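PDB 3AHP: CutA1 from Shewanella, which belongs to the trimeric CutA1 family linked to divalent-ion tolerance, and is probably involved in metal-ion homeostasis, its exact role being unsettled. Local coordinates for residues V35-A40 / H55-Q60; E5-F10 / I61-T66. All coordinates share one frame; numbering follows the deposited sequence.

Contact 1 (V35-A40 / H55-Q60); sequences VQIGQA and HEVPMQ
In the ferredoxin-like fold of CutA1, a trimeric relative of the GlnB-like proteins, strand 34-38 runs antiparallel to the long strand 50-64, and residues V35-A40 and H55-Q60 form part of that pairing. The two strand axes approach to 4.7 Å. Q36 and Q60 are a hydrogen-bonded pair: Q36 N donates to Q60 O at 2.9 Å, and Q60 N returns a bond to Q36 O, both donors lying in the carbonyl plane. Two residues on, G38 N donates to P58 O at 3.1 Å, here with the donor tilted 30° out of that plane. Further on, A40 CA lies 3.4 Å from E56 O, a CA-H...O contact.

I37 and M59, a non-hydrogen-bonded pair, send their side chains to the face covered by helix 16-28, where A19 and A23 receive them, and there they lie alongside each other. On the same side I37 CG2 meets V57 CG1 at 4.0 Å. The opposite face carries Q36 and Q60, whose extended chains run side by side with their amide planes 37° apart; V41 of the second subunit packs on Q36. With an alanine at Q36, the Q60 side chain would probably lose the flat neighbour along its length and be freer to turn, and V41 of that subunit would lose part of its packing. The second subunit also continues the sheet, pairing antiparallel with V35-G38 along the edge away from strand 50-64. Opposite G38, the P58 ring packs on the backbone of the residue that follows, with P58 CD 3.5 Å from Q39 O.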
ATOM      1  N   VAL B  35      -3.086 -10.454   8.389  1.00 24.51           N
ATOM      2  CA  VAL B  35      -3.664 -10.183   7.090  1.00 23.20           C
ATOM      3  C   VAL B  35      -4.773  -9.144   7.181  1.00 22.95           C
ATOM      4  O   VAL B  35      -5.677  -9.241   8.011  1.00 23.34           O
ATOM      5  CB  VAL B  35      -4.206 -11.474   6.412  1.00 23.58           C
ATOM      6  CG1 VAL B  35      -4.956 -11.129   5.137  1.00 20.97           C
ATOM      7  CG2 VAL B  35      -3.080 -12.437   6.114  1.00 17.85           C
ATOM      8  N   GLN B  36      -4.740  -8.192   6.261  1.00 23.44           N
ATOM      9  CA  GLN B  36      -5.657  -7.058   6.283  1.00 22.80           C
ATOM     10  C   GLN B  36      -6.549  -7.128   5.058  1.00 21.41           C
ATOM     11  O   GLN B  36      -6.071  -7.261   3.937  1.00 20.47           O
ATOM     12  CB  GLN B  36      -4.847  -5.758   6.286  1.00 24.27           C
ATOM     13  CG  GLN B  36      -5.641  -4.467   6.439  1.00 25.47           C
ATOM     14  CD  GLN B  36      -4.759  -3.222   6.270  1.00 28.11           C
ATOM     15  OE1 GLN B  36      -3.881  -2.953   7.090  1.00 25.48           O
ATOM     16  NE2 GLN B  36      -4.951  -2.504   5.165  1.00 30.76           N
ATOM     17  N   ILE B  37      -7.850  -7.126   5.292  1.00 21.24           N
ATOM     18  CA  ILE B  37      -8.819  -7.077   4.223  1.00 20.88           C
ATOM     19  C   ILE B  37      -9.488  -5.724   4.240  1.00 21.27           C
ATOM     20  O   ILE B  37     -10.204  -5.396   5.184  1.00 21.75           O
ATOM     21  CB  ILE B  37      -9.923  -8.130   4.421  1.00 22.36           C
ATOM     22  CG1 ILE B  37      -9.330  -9.535   4.587  1.00 19.31           C
ATOM     23  CG2 ILE B  37     -10.964  -8.036   3.300  1.00 18.53           C
ATOM     24  CD1 ILE B  37     -10.364 -10.586   5.057  1.00 21.60           C
ATOM     25  N   GLY B  38      -9.269  -4.941   3.191  1.00 21.60           N
ATOM     26  CA  GLY B  38      -9.938  -3.652   3.054  1.00 20.75           C
ATOM     27  C   GLY B  38     -11.348  -3.762   2.504  1.00 21.63           C
ATOM     28  O   GLY B  38     -11.766  -4.811   2.004  1.00 23.04           O
ATOM     29  N   GLN B  39     -12.056  -2.643   2.520  1.00 22.33           N
ATOM     30  CA  GLN B  39     -13.346  -2.522   1.870  1.00 22.49           C
ATOM     31  C   GLN B  39     -13.216  -2.404   0.371  1.00 21.63           C
ATOM     32  O   GLN B  39     -12.142  -2.121  -0.129  1.00 21.88           O
ATOM     33  CB  GLN B  39     -14.064  -1.311   2.422  1.00 23.75           C
ATOM     34  CG  GLN B  39     -14.677  -1.593   3.781  1.00 26.31           C
ATOM     35  CD  GLN B  39     -15.268  -0.364   4.345  1.00 30.20           C
ATOM     36  OE1 GLN B  39     -14.683   0.265   5.239  1.00 30.42           O
ATOM     37  NE2 GLN B  39     -16.326   0.109   3.704  1.00 30.75           N
ATOM     38  N   ALA B  40     -14.252  -2.699  -0.369  1.00 22.15           N
ATOM     39  CA  ALA B  40     -14.121  -2.886  -1.782  1.00 21.72           C
ATOM     40  C   ALA B  40     -13.300  -1.841  -2.482  1.00 23.41           C
ATOM     41  O   ALA B  40     -13.280  -0.715  -2.090  1.00 23.94           O
ATOM     42  CB  ALA B  40     -15.416  -2.996  -2.393  1.00 19.26           C
ATOM     43  N   HIS B  55     -15.357  -5.101  -8.982  1.00 36.56           N
ATOM     44  CA  HIS B  55     -15.275  -4.753  -7.578  1.00 36.13           C
ATOM     45  C   HIS B  55     -14.658  -5.905  -6.781  1.00 34.34           C
ATOM     46  O   HIS B  55     -15.053  -7.056  -6.918  1.00 34.79           O
ATOM     47  CB  HIS B  55     -16.657  -4.377  -7.041  1.00 37.57           C
ATOM     48  CG  HIS B  55     -16.990  -2.923  -7.201  1.00 47.01           C
ATOM     49  ND1 HIS B  55     -17.869  -2.457  -8.160  1.00 51.92           N
ATOM     50  CD2 HIS B  55     -16.543  -1.825  -6.537  1.00 49.96           C
ATOM     51  CE1 HIS B  55     -17.966  -1.141  -8.063  1.00 53.92           C
ATOM     52  NE2 HIS B  55     -17.153  -0.732  -7.104  1.00 53.73           N
ATOM     53  N   GLU B  56     -13.681  -5.602  -5.976  1.00 33.07           N
ATOM     54  CA  GLU B  56     -12.788  -6.593  -5.511  1.00 31.77           C
ATOM     55  C   GLU B  56     -12.411  -6.275  -4.131  1.00 31.34           C
ATOM     56  O   GLU B  56     -12.488  -5.179  -3.691  1.00 32.72           O
ATOM     57  CB  GLU B  56     -11.553  -6.648  -6.368  1.00 31.46           C
ATOM     58  CG  GLU B  56     -11.807  -7.244  -7.666  1.00 27.35           C
ATOM     59  CD  GLU B  56     -10.607  -7.712  -8.288  1.00 27.39           C
ATOM     60  OE1 GLU B  56     -10.636  -8.738  -8.918  1.00 30.41           O
ATOM     61  OE2 GLU B  56      -9.625  -7.057  -8.165  1.00 26.41           O
ATOM     62  N   VAL B  57     -11.978  -7.272  -3.431  1.00 20.00           N
ATOM     63  CA  VAL B  57     -11.569  -7.049  -2.089  1.00 20.00           C
ATOM     64  C   VAL B  57     -10.064  -7.126  -1.880  1.00 20.00           C
ATOM     65  O   VAL B  57      -9.450  -8.124  -2.118  1.00 26.86           O
ATOM     66  CB  VAL B  57     -12.362  -7.944  -1.187  1.00 20.00           C
ATOM     67  CG1 VAL B  57     -11.540  -8.909  -0.530  1.00 20.00           C
ATOM     68  CG2 VAL B  57     -13.141  -7.165  -0.205  1.00 20.00           C
ATOM     69  N   PRO B  58      -9.478  -6.043  -1.413  1.00 24.28           N
ATOM     70  CA  PRO B  58      -8.040  -5.898  -1.346  1.00 23.47           C
ATOM     71  C   PRO B  58      -7.421  -6.548  -0.122  1.00 22.93           C
ATOM     72  O   PRO B  58      -8.029  -6.568   0.880  1.00 21.36           O
ATOM     73  CB  PRO B  58      -7.889  -4.403  -1.313  1.00 23.82           C
ATOM     74  CG  PRO B  58      -9.026  -3.951  -0.713  1.00 23.98           C
ATOM     75  CD  PRO B  58     -10.128  -4.786  -1.076  1.00 22.67           C
ATOM     76  N   MET B  59      -6.237  -7.118  -0.241  1.00 23.71           N
ATOM     77  CA  MET B  59      -5.580  -7.750   0.911  1.00 25.84           C
ATOM     78  C   MET B  59      -4.124  -7.300   1.075  1.00 24.67           C
ATOM     79  O   MET B  59      -3.377  -7.271   0.105  1.00 24.79           O
ATOM     80  CB  MET B  59      -5.622  -9.273   0.791  1.00 26.61           C
ATOM     81  CG  MET B  59      -6.984  -9.886   0.984  1.00 30.72           C
ATOM     82  SD  MET B  59      -6.914 -11.687   1.009  1.00 41.27           S
ATOM     83  CE  MET B  59      -6.875 -11.992   2.752  1.00 37.75           C
ATOM     84  N   GLN B  60      -3.724  -6.987   2.306  1.00 23.15           N
ATOM     85  CA  GLN B  60      -2.308  -6.881   2.641  1.00 24.43           C
ATOM     86  C   GLN B  60      -1.852  -8.053   3.507  1.00 23.00           C
ATOM     87  O   GLN B  60      -2.445  -8.324   4.539  1.00 23.14           O
ATOM     88  CB  GLN B  60      -2.015  -5.586   3.388  1.00 25.13           C
ATOM     89  CG  GLN B  60      -2.258  -4.286   2.630  1.00 27.11           C
ATOM     90  CD  GLN B  60      -1.917  -3.068   3.497  1.00 34.74           C
ATOM     91  OE1 GLN B  60      -2.120  -1.921   3.084  1.00 30.92           O
ATOM     92  NE2 GLN B  60      -1.408  -3.326   4.726  1.00 31.19           N
TER

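Contact 2 (E5-F10 / I61-T66)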
ATOM      1  N   GLU B   5      14.183  -9.393   5.118  1.00 46.87           N
ATOM      2  CA  GLU B   5      13.712 -10.467   6.012  1.00 45.26           C
ATOM      3  C   GLU B   5      12.242 -10.700   5.749  1.00 42.54           C
ATOM      4  O   GLU B   5      11.742 -11.823   5.855  1.00 42.72           O
ATOM      5  CB  GLU B   5      13.829 -10.072   7.495  1.00 47.15           C
ATOM      6  CG  GLU B   5      15.219  -9.780   8.021  1.00 53.61           C
ATOM      7  CD  GLU B   5      16.137 -10.967   7.875  1.00 62.01           C
ATOM      8  OE1 GLU B   5      16.079 -11.623   6.813  1.00 63.63           O
ATOM      9  OE2 GLU B   5      16.931 -11.227   8.802  1.00 64.38           O
ATOM     10  N   GLN B   6      11.533  -9.596   5.541  1.00 38.64           N
ATOM     11  CA  GLN B   6      10.092  -9.605   5.577  1.00 34.77           C
ATOM     12  C   GLN B   6       9.491  -8.896   4.384  1.00 32.60           C
ATOM     13  O   GLN B   6      10.112  -7.982   3.824  1.00 32.15           O
ATOM     14  CB  GLN B   6       9.602  -8.981   6.869  1.00 35.23           C
ATOM     15  CG  GLN B   6       9.984  -9.788   8.088  1.00 35.32           C
ATOM     16  CD  GLN B   6      10.316  -8.922   9.265  1.00 33.97           C
ATOM     17  OE1 GLN B   6      10.951  -7.879   9.123  1.00 34.24           O
ATOM     18  NE2 GLN B   6       9.851  -9.323  10.436  1.00 35.33           N
ATOM     19  N   LEU B   7       8.303  -9.352   3.973  1.00 28.66           N
ATOM     20  CA  LEU B   7       7.596  -8.752   2.854  1.00 24.84           C
ATOM     21  C   LEU B   7       6.265  -8.152   3.245  1.00 23.09           C
ATOM     22  O   LEU B   7       5.607  -8.612   4.161  1.00 21.72           O
ATOM     23  CB  LEU B   7       7.372  -9.763   1.740  1.00 25.12           C
ATOM     24  CG  LEU B   7       8.578 -10.535   1.218  1.00 24.22           C
ATOM     25  CD1 LEU B   7       8.111 -11.815   0.546  1.00 14.35           C
ATOM     26  CD2 LEU B   7       9.428  -9.672   0.283  1.00 22.42           C
ATOM     27  N   LEU B   8       5.861  -7.136   2.492  1.00 23.23           N
ATOM     28  CA  LEU B   8       4.463  -6.759   2.364  1.00 21.98           C
ATOM     29  C   LEU B   8       3.912  -7.219   1.019  1.00 20.28           C
ATOM     30  O   LEU B   8       4.413  -6.841  -0.027  1.00 19.95           O
ATOM     31  CB  LEU B   8       4.337  -5.244   2.503  1.00 23.42           C
ATOM     32  CG  LEU B   8       2.949  -4.618   2.586  1.00 22.80           C
ATOM     33  CD1 LEU B   8       2.185  -5.218   3.725  1.00 21.67           C
ATOM     34  CD2 LEU B   8       3.055  -3.091   2.703  1.00 22.44           C
ATOM     35  N   ILE B   9       2.890  -8.066   1.065  1.00 20.64           N
ATOM     36  CA  ILE B   9       2.255  -8.609  -0.136  1.00 19.68           C
ATOM     37  C   ILE B   9       0.904  -7.959  -0.377  1.00 19.22           C
ATOM     38  O   ILE B   9       0.101  -7.816   0.551  1.00 17.14           O
ATOM     39  CB  ILE B   9       2.047 -10.125  -0.022  1.00 19.31           C
ATOM     40  CG1 ILE B   9       3.401 -10.829   0.010  1.00 21.15           C
ATOM     41  CG2 ILE B   9       1.183 -10.642  -1.186  1.00 19.14           C
ATOM     42  CD1 ILE B   9       3.304 -12.344   0.130  1.00 25.70           C
ATOM     43  N   PHE B  10       0.667  -7.545  -1.618  1.00 19.16           N
ATOM     44  CA  PHE B  10      -0.642  -7.017  -2.003  1.00 19.65           C
ATOM     45  C   PHE B  10      -1.320  -8.023  -2.892  1.00 19.83           C
ATOM     46  O   PHE B  10      -0.703  -8.576  -3.802  1.00 20.81           O
ATOM     47  CB  PHE B  10      -0.525  -5.688  -2.762  1.00 19.30           C
ATOM     48  CG  PHE B  10       0.037  -4.576  -1.952  1.00 17.85           C
ATOM     49  CD1 PHE B  10       1.413  -4.394  -1.860  1.00 20.57           C
ATOM     50  CD2 PHE B  10      -0.799  -3.709  -1.273  1.00 15.69           C
ATOM     51  CE1 PHE B  10       1.945  -3.356  -1.074  1.00 19.87           C
ATOM     52  CE2 PHE B  10      -0.284  -2.675  -0.510  1.00 14.07           C
ATOM     53  CZ  PHE B  10       1.094  -2.506  -0.398  1.00 13.91           C
ATOM     54  N   ILE B  61      -0.781  -8.725   3.095  1.00 22.31           N
ATOM     55  CA  ILE B  61      -0.206  -9.825   3.882  1.00 21.60           C
ATOM     56  C   ILE B  61       1.158  -9.440   4.448  1.00 21.38           C
ATOM     57  O   ILE B  61       2.044  -9.010   3.712  1.00 20.33           O
ATOM     58  CB  ILE B  61      -0.024 -11.124   3.051  1.00 21.26           C
ATOM     59  CG1 ILE B  61      -1.367 -11.622   2.497  1.00 22.25           C
ATOM     60  CG2 ILE B  61       0.640 -12.190   3.896  1.00 16.99           C
ATOM     61  CD1 ILE B  61      -1.253 -12.391   1.177  1.00 16.70           C
ATOM     62  N   LYS B  62       1.339  -9.606   5.750  1.00 21.27           N
ATOM     63  CA  LYS B  62       2.641  -9.341   6.314  1.00 22.90           C
ATOM     64  C   LYS B  62       3.282 -10.623   6.780  1.00 23.14           C
ATOM     65  O   LYS B  62       2.666 -11.409   7.508  1.00 23.67           O
ATOM     66  CB  LYS B  62       2.564  -8.295   7.426  1.00 23.89           C
ATOM     67  CG  LYS B  62       2.098  -6.933   6.927  1.00 25.69           C
ATOM     68  CD  LYS B  62       1.119  -6.303   7.892  1.00 35.62           C
ATOM     69  CE  LYS B  62      -0.321  -6.491   7.456  1.00 38.19           C
ATOM     70  NZ  LYS B  62      -0.891  -5.189   6.976  1.00 47.40           N
ATOM     71  N   CYS B  63       4.507 -10.856   6.315  1.00 22.85           N
ATOM     72  CA  CYS B  63       5.119 -12.160   6.426  1.00 23.20           C
ATOM     73  C   CYS B  63       6.636 -12.132   6.340  1.00 23.80           C
ATOM     74  O   CYS B  63       7.233 -11.142   5.928  1.00 22.21           O
ATOM     75  CB  CYS B  63       4.573 -13.068   5.331  1.00 24.95           C
ATOM     76  SG  CYS B  63       5.223 -12.711   3.706  1.00 27.67           S
ATOM     77  N   MET B  64       7.242 -13.263   6.685  1.00 26.18           N
ATOM     78  CA  MET B  64       8.656 -13.529   6.416  1.00 27.11           C
ATOM     79  C   MET B  64       8.911 -13.961   4.973  1.00 27.23           C
ATOM     80  O   MET B  64       8.235 -14.824   4.430  1.00 26.37           O
ATOM     81  CB  MET B  64       9.149 -14.619   7.355  1.00 28.26           C
ATOM     82  CG  MET B  64       8.898 -14.313   8.817  1.00 30.90           C
ATOM     83  SD  MET B  64       9.961 -13.005   9.457  1.00 40.34           S
ATOM     84  CE  MET B  64      11.587 -13.610   8.985  1.00 31.85           C
ATOM     85  N   THR B  65       9.913 -13.365   4.360  1.00 28.04           N
ATOM     86  CA  THR B  65      10.244 -13.693   2.990  1.00 28.74           C
ATOM     87  C   THR B  65      10.399 -15.192   2.877  1.00 29.08           C
ATOM     88  O   THR B  65      10.230 -15.797   1.826  1.00 29.47           O
ATOM     89  CB  THR B  65      11.550 -13.016   2.636  1.00 29.57           C
ATOM     90  OG1 THR B  65      11.349 -11.603   2.692  1.00 27.92           O
ATOM     91  CG2 THR B  65      12.053 -13.449   1.262  1.00 27.97           C
ATOM     92  N   THR B  66      10.757 -15.792   3.989  1.00 31.13           N
ATOM     93  CA  THR B  66      11.100 -17.196   4.000  1.00 31.75           C
ATOM     94  C   THR B  66       9.856 -18.082   3.766  1.00 32.03           C
ATOM     95  O   THR B  66       9.907 -19.054   3.029  1.00 31.88           O
ATOM     96  CB  THR B  66      11.871 -17.523   5.305  1.00 31.74           C
ATOM     97  OG1 THR B  66      12.909 -18.441   5.014  1.00 32.28           O
ATOM     98  CG2 THR B  66      10.979 -18.052   6.425  1.00 27.58           C
TER
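E5 O accepts the backbone N-H of T65 at 2.8 Å, closing the end of the antiparallel ladder between strand 6-13 and strand 50-64 just where the latter turns into a 3-10 segment. The donor stands tilted 29° from the carbonyl plane, and T65 OG1 is hydrogen-bonded to the backbone O of P4. Further along, L7 and C63 exchange two backbone bonds, as do I9 and I61; I9 N to I61 O is nearly straight, at 173°.

On the face covered by helix 68-78, I9 CG2 meets I61 CD1 at 3.8 Å and I9 CD1 touches C63 SG. L7 crosses T65 at about a right angle, with L7 CG the carbon nearest T65 OG1. Near the strand end, Q6 CG lies alongside M64 SD at 3.5 Å. The other face pairs L8 with K62: with CG anti to the backbone N (chi1 -172°), the L8 side chain runs alongside that of K62 and brings CD1 to 3.6 Å from K62 CG. K62 NZ forms a salt bridge with E85 of the second subunit, so K62 is apolar packing along its chain within its own sheet and an ionic link to a neighbouring subunit at its tip.

How the contacts relate
Contacts 1 and 2 use consecutive parts of strand 50-64, which pairs with strand 34-38 in contact 1 and with strand 6-13 in contact 2. Their centres lie 16 Å apart, on opposite sides of the chain's centre, and contact 1 is nested within the loop that contact 2 closes. They meet at the junction between Q60 and I61: Q60 CG packs on F10 CE2 at 4.0 Å, V35 CG2 on I61 CG1 at 4.1 Å. Both contacts also reach neighbouring subunits: strand 34-38 continues the sheet into the second subunit, whereas F10 of strand 6-13 packs by its side chain against F10 of that subunit, which Q60 also touches. L7 packs on I92 of the third subunit.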